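Local coordinates for protein O-ureido-L-serine synthase (Streptomyces lavendulae, PDB 3X44) that catalyses the pyridoxal-phosphate-dependent addition of hydroxyurea to O-acetyl-L-serine, giving O-ureido-L-serine for D-cycloserine biosynthesis, at residues I260-G263 / I264-A268; L290-T293 / G294-L298. The protein carries 1 engineered substitution. All coordinates share one frame; numbering follows the deposited sequence.

Contact 1 (I260-G263 / I264-A268); sequences IFAG and ISAGA. With PUS ((E)-O-(carbamoylamino)-N-({3-hydroxy-2-methyl-5-[(phosphonooxy)methyl]pyridin-4-yl}methylidene)-L-serine), chain C.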
loop_
_atom_site.group_PDB
_atom_site.type_symbol
_atom_site.label_atom_id
_atom_site.label_comp_id
_atom_site.label_asym_id
_atom_site.label_seq_id
_atom_site.Cartn_x
_atom_site.Cartn_y
_atom_site.Cartn_z
ATOM N N ILE A 260 4.517 -0.922 21.706
ATOM C CA ILE A 260 4.717 0.304 20.931
ATOM C C ILE A 260 5.656 1.210 21.725
ATOM O O ILE A 260 5.306 1.707 22.797
ATOM C CB ILE A 260 3.383 1.031 20.662
ATOM C CG1 ILE A 260 2.446 0.111 19.877
ATOM C CG2 ILE A 260 3.632 2.297 19.841
ATOM C CD1 ILE A 260 1.012 0.587 19.829
ATOM N N PHE A 261 6.860 1.395 21.188
ATOM C CA PHE A 261 7.901 2.197 21.818
ATOM C C PHE A 261 7.963 3.595 21.210
ATOM O O PHE A 261 8.454 3.775 20.100
ATOM C CB PHE A 261 9.248 1.489 21.647
ATOM C CG PHE A 261 10.354 2.084 22.461
ATOM C CD1 PHE A 261 10.146 2.428 23.795
ATOM C CD2 PHE A 261 11.609 2.301 21.895
ATOM C CE1 PHE A 261 11.168 2.978 24.552
ATOM C CE2 PHE A 261 12.640 2.850 22.643
ATOM C CZ PHE A 261 12.422 3.192 23.976
ATOM N N ALA A 262 7.486 4.582 21.963
ATOM C CA ALA A 262 7.442 5.961 21.485
ATOM C C ALA A 262 8.034 6.961 22.472
ATOM O O ALA A 262 8.357 6.616 23.608
ATOM C CB ALA A 262 5.999 6.335 21.159
ATOM N N GLY A 263 8.159 8.210 22.033
ATOM C CA GLY A 263 8.732 9.240 22.886
ATOM C C GLY A 263 7.828 9.761 23.992
ATOM O O GLY A 263 6.756 9.214 24.245
ATOM N N ILE A 264 8.271 10.830 24.649
ATOM C CA ILE A 264 7.521 11.434 25.741
ATOM C C ILE A 264 6.237 12.089 25.277
ATOM O O ILE A 264 5.172 11.825 25.829
ATOM C CB ILE A 264 8.349 12.488 26.488
ATOM C CG1 ILE A 264 9.812 12.055 26.559
ATOM C CG2 ILE A 264 7.790 12.686 27.885
ATOM C CD1 ILE A 264 10.058 10.854 27.471
ATOM N N SER A 265 6.331 12.940 24.259
ATOM C CA SER A 265 5.145 13.609 23.744
ATOM C C SER A 265 4.125 12.561 23.328
ATOM O O SER A 265 2.921 12.800 23.388
ATOM C CB SER A 265 5.496 14.507 22.550
ATOM O OG SER A 265 5.815 13.751 21.402
ATOM N N ALA A 266 4.616 11.399 22.913
ATOM C CA ALA A 266 3.734 10.318 22.504
ATOM C C ALA A 266 2.984 9.805 23.731
ATOM O O ALA A 266 1.766 9.601 23.690
ATOM C CB ALA A 266 4.538 9.194 21.862
ATOM N N GLY A 267 3.711 9.602 24.821
ATOM C CA GLY A 267 3.068 9.136 26.034
ATOM C C GLY A 267 2.074 10.170 26.535
ATOM O O GLY A 267 1.063 9.833 27.157
ATOM N N ALA A 268 2.357 11.439 26.254
ATOM C CA ALA A 268 1.484 12.523 26.692
ATOM C C ALA A 268 0.120 12.449 26.019
ATOM O O ALA A 268 -0.906 12.435 26.697
ATOM C CB ALA A 268 2.142 13.881 26.406
HETATM N N PUS C . 9.427 19.133 17.056
HETATM C CA PUS C . 9.984 20.366 16.367
HETATM C CB PUS C . 9.587 21.681 17.127
HETATM O OG PUS C . 10.107 21.638 18.532
HETATM N ND PUS C . 10.436 22.963 19.006
HETATM C CE PUS C . 9.852 23.434 20.131
HETATM N NZ2 PUS C . 8.713 22.881 20.585
HETATM O OZ1 PUS C . 10.345 24.342 20.722
HETATM C C PUS C . 11.522 20.248 16.308
HETATM O O PUS C . 12.033 19.166 16.397
HETATM O OT PUS C . 12.206 21.234 16.170
HETATM C C2 PUS C . 7.791 15.620 19.239
HETATM C C3 PUS C . 8.381 16.689 18.412
HETATM C C4 PUS C . 7.522 17.788 17.956
HETATM C C5 PUS C . 6.100 17.770 18.317
HETATM C C6 PUS C . 5.601 16.654 19.136
HETATM C C2A PUS C . 8.648 14.501 19.758
HETATM C C4A PUS C . 8.107 19.002 17.270
HETATM C C5A PUS C . 5.152 18.872 17.870
HETATM N N1 PUS C . 6.449 15.653 19.557
HETATM O O3 PUS C . 9.672 16.617 18.033
HETATM O O1P PUS C . 5.651 20.881 15.630
HETATM O O2P PUS C . 3.876 19.789 14.515
HETATM O O3P PUS C . 3.506 20.760 16.653
HETATM O O4P PUS C . 4.858 18.755 16.437
HETATM P P PUS C . 4.474 20.054 15.812
#

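Contact 2 (L290-T293 / G294-L298); sequences LPDT and GERYL. With PUS ((E)-O-(carbamoylamino)-N-({3-hydroxy-2-methyl-5-[(phosphonooxy)methyl]pyridin-4-yl}methylidene)-L-serine), chain C.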
loop_
_atom_site.group_PDB
_atom_site.type_symbol
_atom_site.label_atom_id
_atom_site.label_comp_id
_atom_site.label_asym_id
_atom_site.label_seq_id
_atom_site.Cartn_x
_atom_site.Cartn_y
_atom_site.Cartn_z
ATOM N N LEU A 290 1.536 9.858 17.890
ATOM C CA LEU A 290 2.771 9.401 18.522
ATOM C C LEU A 290 3.836 9.959 17.570
ATOM O O LEU A 290 4.181 9.341 16.557
ATOM C CB LEU A 290 2.842 7.868 18.568
ATOM C CG LEU A 290 1.628 7.069 19.066
ATOM C CD1 LEU A 290 2.062 5.625 19.277
ATOM C CD2 LEU A 290 1.061 7.659 20.357
ATOM N N PRO A 291 4.345 11.157 17.878
ATOM C CA PRO A 291 5.358 11.861 17.082
ATOM C C PRO A 291 6.671 11.177 16.738
ATOM O O PRO A 291 7.177 11.351 15.629
ATOM C CB PRO A 291 5.571 13.163 17.853
ATOM C CG PRO A 291 4.257 13.363 18.596
ATOM C CD PRO A 291 3.931 11.961 19.043
ATOM N N ASP A 292 7.231 10.402 17.658
ATOM C CA ASP A 292 8.502 9.763 17.361
ATOM C C ASP A 292 8.770 8.457 18.095
ATOM O O ASP A 292 7.972 8.009 18.924
ATOM C CB ASP A 292 9.652 10.748 17.619
ATOM C CG ASP A 292 9.812 11.113 19.093
ATOM O OD1 ASP A 292 9.071 10.571 19.947
ATOM O OD2 ASP A 292 10.694 11.950 19.392
ATOM N N THR A 293 9.905 7.852 17.761
ATOM C CA THR A 293 10.331 6.594 18.360
ATOM C C THR A 293 10.893 6.877 19.740
ATOM O O THR A 293 11.412 7.963 19.998
ATOM C CB THR A 293 11.442 5.934 17.516
ATOM O OG1 THR A 293 12.028 4.852 18.247
ATOM C CG2 THR A 293 12.528 6.953 17.182
ATOM N N GLY A 294 10.786 5.906 20.634
ATOM C CA GLY A 294 11.336 6.099 21.962
ATOM C C GLY A 294 12.850 5.911 21.986
ATOM O O GLY A 294 13.497 6.230 22.975
ATOM N N GLU A 295 13.423 5.408 20.898
ATOM C CA GLU A 295 14.866 5.157 20.843
ATOM C C GLU A 295 15.795 6.370 20.981
ATOM O O GLU A 295 16.997 6.205 21.182
ATOM C CB GLU A 295 15.223 4.379 19.570
ATOM C CG GLU A 295 16.259 3.266 19.807
ATOM C CD GLU A 295 16.328 2.248 18.675
ATOM O OE1 GLU A 295 17.415 1.671 18.460
ATOM O OE2 GLU A 295 15.300 2.019 17.998
ATOM N N ARG A 296 15.273 7.587 20.863
ATOM C CA ARG A 296 16.147 8.747 21.041
ATOM C C ARG A 296 15.950 9.336 22.438
ATOM O O ARG A 296 16.264 10.499 22.691
ATOM C CB ARG A 296 15.912 9.817 19.951
ATOM C CG ARG A 296 14.467 10.213 19.660
ATOM C CD ARG A 296 14.342 10.792 18.251
ATOM N NE ARG A 296 14.794 9.846 17.227
ATOM C CZ ARG A 296 14.492 9.928 15.930
ATOM N NH1 ARG A 296 13.729 10.916 15.471
ATOM N NH2 ARG A 296 14.951 9.006 15.086
ATOM N N TYR A 297 15.457 8.501 23.352
ATOM C CA TYR A 297 15.194 8.908 24.725
ATOM C C TYR A 297 15.861 7.990 25.746
ATOM O O TYR A 297 15.588 8.077 26.945
ATOM C CB TYR A 297 13.682 8.929 24.971
ATOM C CG TYR A 297 12.954 9.917 24.091
ATOM C CD1 TYR A 297 12.689 11.210 24.541
ATOM C CD2 TYR A 297 12.558 9.568 22.802
ATOM C CE1 TYR A 297 12.049 12.135 23.728
ATOM C CE2 TYR A 297 11.922 10.482 21.985
ATOM C CZ TYR A 297 11.667 11.768 22.450
ATOM O OH TYR A 297 11.025 12.678 21.636
ATOM N N LEU A 298 16.740 7.114 25.267
ATOM C CA LEU A 298 17.440 6.182 26.136
ATOM C C LEU A 298 18.150 6.890 27.283
ATOM O O LEU A 298 18.249 6.352 28.384
ATOM C CB LEU A 298 18.474 5.384 25.337
ATOM C CG LEU A 298 18.011 4.273 24.394
ATOM C CD1 LEU A 298 19.108 3.230 24.297
ATOM C CD2 LEU A 298 16.728 3.649 24.892
HETATM N N PUS C . 9.427 19.133 17.056
HETATM C CA PUS C . 9.984 20.366 16.367
HETATM C CB PUS C . 9.587 21.681 17.127
HETATM O OG PUS C . 10.107 21.638 18.532
HETATM N ND PUS C . 10.436 22.963 19.006
HETATM C CE PUS C . 9.852 23.434 20.131
HETATM N NZ2 PUS C . 8.713 22.881 20.585
HETATM O OZ1 PUS C . 10.345 24.342 20.722
HETATM C C PUS C . 11.522 20.248 16.308
HETATM O O PUS C . 12.033 19.166 16.397
HETATM O OT PUS C . 12.206 21.234 16.170
HETATM C C2 PUS C . 7.791 15.620 19.239
HETATM C C3 PUS C . 8.381 16.689 18.412
HETATM C C4 PUS C . 7.522 17.788 17.956
HETATM C C5 PUS C . 6.100 17.770 18.317
HETATM C C6 PUS C . 5.601 16.654 19.136
HETATM C C2A PUS C . 8.648 14.501 19.758
HETATM C C4A PUS C . 8.107 19.002 17.270
HETATM C C5A PUS C . 5.152 18.872 17.870
HETATM N N1 PUS C . 6.449 15.653 19.557
HETATM O O3 PUS C . 9.672 16.617 18.033
HETATM O O1P PUS C . 5.651 20.881 15.630
HETATM O O2P PUS C . 3.876 19.789 14.515
HETATM O O3P PUS C . 3.506 20.760 16.653
HETATM O O4P PUS C . 4.858 18.755 16.437
HETATM P P PUS C . 4.474 20.054 15.812
HETATM O O HOH W 1 13.632 3.861 16.390
#

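Contact 1 (I260-G263 / I264-A268)
Ala-262 and Ala-266 meet methyl to methyl at the start of helix 264-278, with 3.3 Å between Ala-262 CB and Ala-266 CB, tighter than ordinary van der Waals contact. The Ala-266 methyl also lies against the carbonyl of the intervening Gly-263, CB to Gly-263 O again 3.3 Å. Gly-263 is the N-cap residue, and its carbonyl opens the helical ladder by accepting the amide of Gly-267 (N to Gly-263 O 3.1 Å, N-H...O angle 152°). One residue further on, Ala-268 N repeats the pattern on Ile-264 O.

This first turn is part of the cofactor site of a type II pyridoxal-phosphate enzyme, in which the N-terminus of a helix presents a hydroxyl side chain, here Ser-265, to the pyridine nitrogen. Ser-265 OG donates to N1 of the bound O-ureidoserine aldimine over 2.7 Å. Its hydroxyl stands between the backbone N and the carbonyl carbon (chi1 72°), which turns OG off the helix to the pyridine, 3.4 Å from the ring methyl C2A. Accepting a hydrogen bond there, near the positive end of a helix dipole, N1 probably stays unprotonated, as in relatives of the cysteine synthase family.

Ile-264 heads away from the preceding loop. CG1 lies beside its backbone N, rotated well off the staggered position (chi1 -36°). Its branches pack on Tyr-297 and on Ala-247 of helix 244-257. On the loop side, Ala-262 O accepts a hydrogen bond from Ser-251 OG of that same helix.

Contact 2 (L290-T293 / G294-L298)
Asp-292 and Tyr-297 approach from opposite directions and meet through carboxylate and phenol: Tyr-297 OH gives a hydrogen bond to Asp-292 OD2 that is modelled at 2.4 Å, shorter than expected, so that its exact length is doubtful. The carboxylate comes in at the edge of the tyrosine ring, the two planes 71° apart. Thr-293 O reaches that edge too, 3.2 Å from Tyr-297 CE2. Asn-73 ND2 also binds Asp-292 OD2, and Arg-101 NH2 binds the phenol oxygen, so each partner has a second grip. Both line the ligand pocket beside the cofactor methyl, with Asp-292 OD2 3.3 Å from C2A, while Pro-291 CB sits close to the pyridine nitrogen.

The side chains of Arg-296 and Thr-293 cross at about a right angle. From CB, the arginine chain is set between the backbone N and the carbonyl carbon (chi1 48°), which brings CG over to Thr-293 O, at 3.8 Å. CD passes 4.0 Å from Asp-292 OD2, and a bend at chi3 swings the guanidinium round until Thr-293 CG2 lies over one of its faces, toward the rim, 3.7 Å from NE. At the tip, NH1 bonds Asn-73 OD1, while NH2 reaches Gly-39 O and forms a salt bridge with Glu-295 OE2 of the second subunit; Glu-295 here returns the same bridge to Arg-296 of that subunit.

Thr-293 OG1, swung beside its own carbonyl carbon, accepts Glu-295 N at 3.0 Å, nearly straight at 169°, and a water links it to Glu-295 OE2. The whole turn follows strand 285-290: helix 264-278 packs on Leu-290, the last residue of that strand, and helix 99-107 lies against Arg-296.

Contact 1 precedes contact 2 along the chain, with the rest of helix 264-278 and most of strand 285-290 between them, yet their centres are only 6 Å apart. The two loops are joined by probable backbone hydrogen bonds, Gly-263 N to Asp-292 O at 3.1 Å and Gly-294 N to Phe-261 O at 3.2 Å, and Ser-265 packs on Pro-291. Together they form one wall of the cofactor pocket, on the pyridine nitrogen and methyl side, beside the mixed sheet. Both also touch the second subunit, so the same loops serve catalytic site and oligomer.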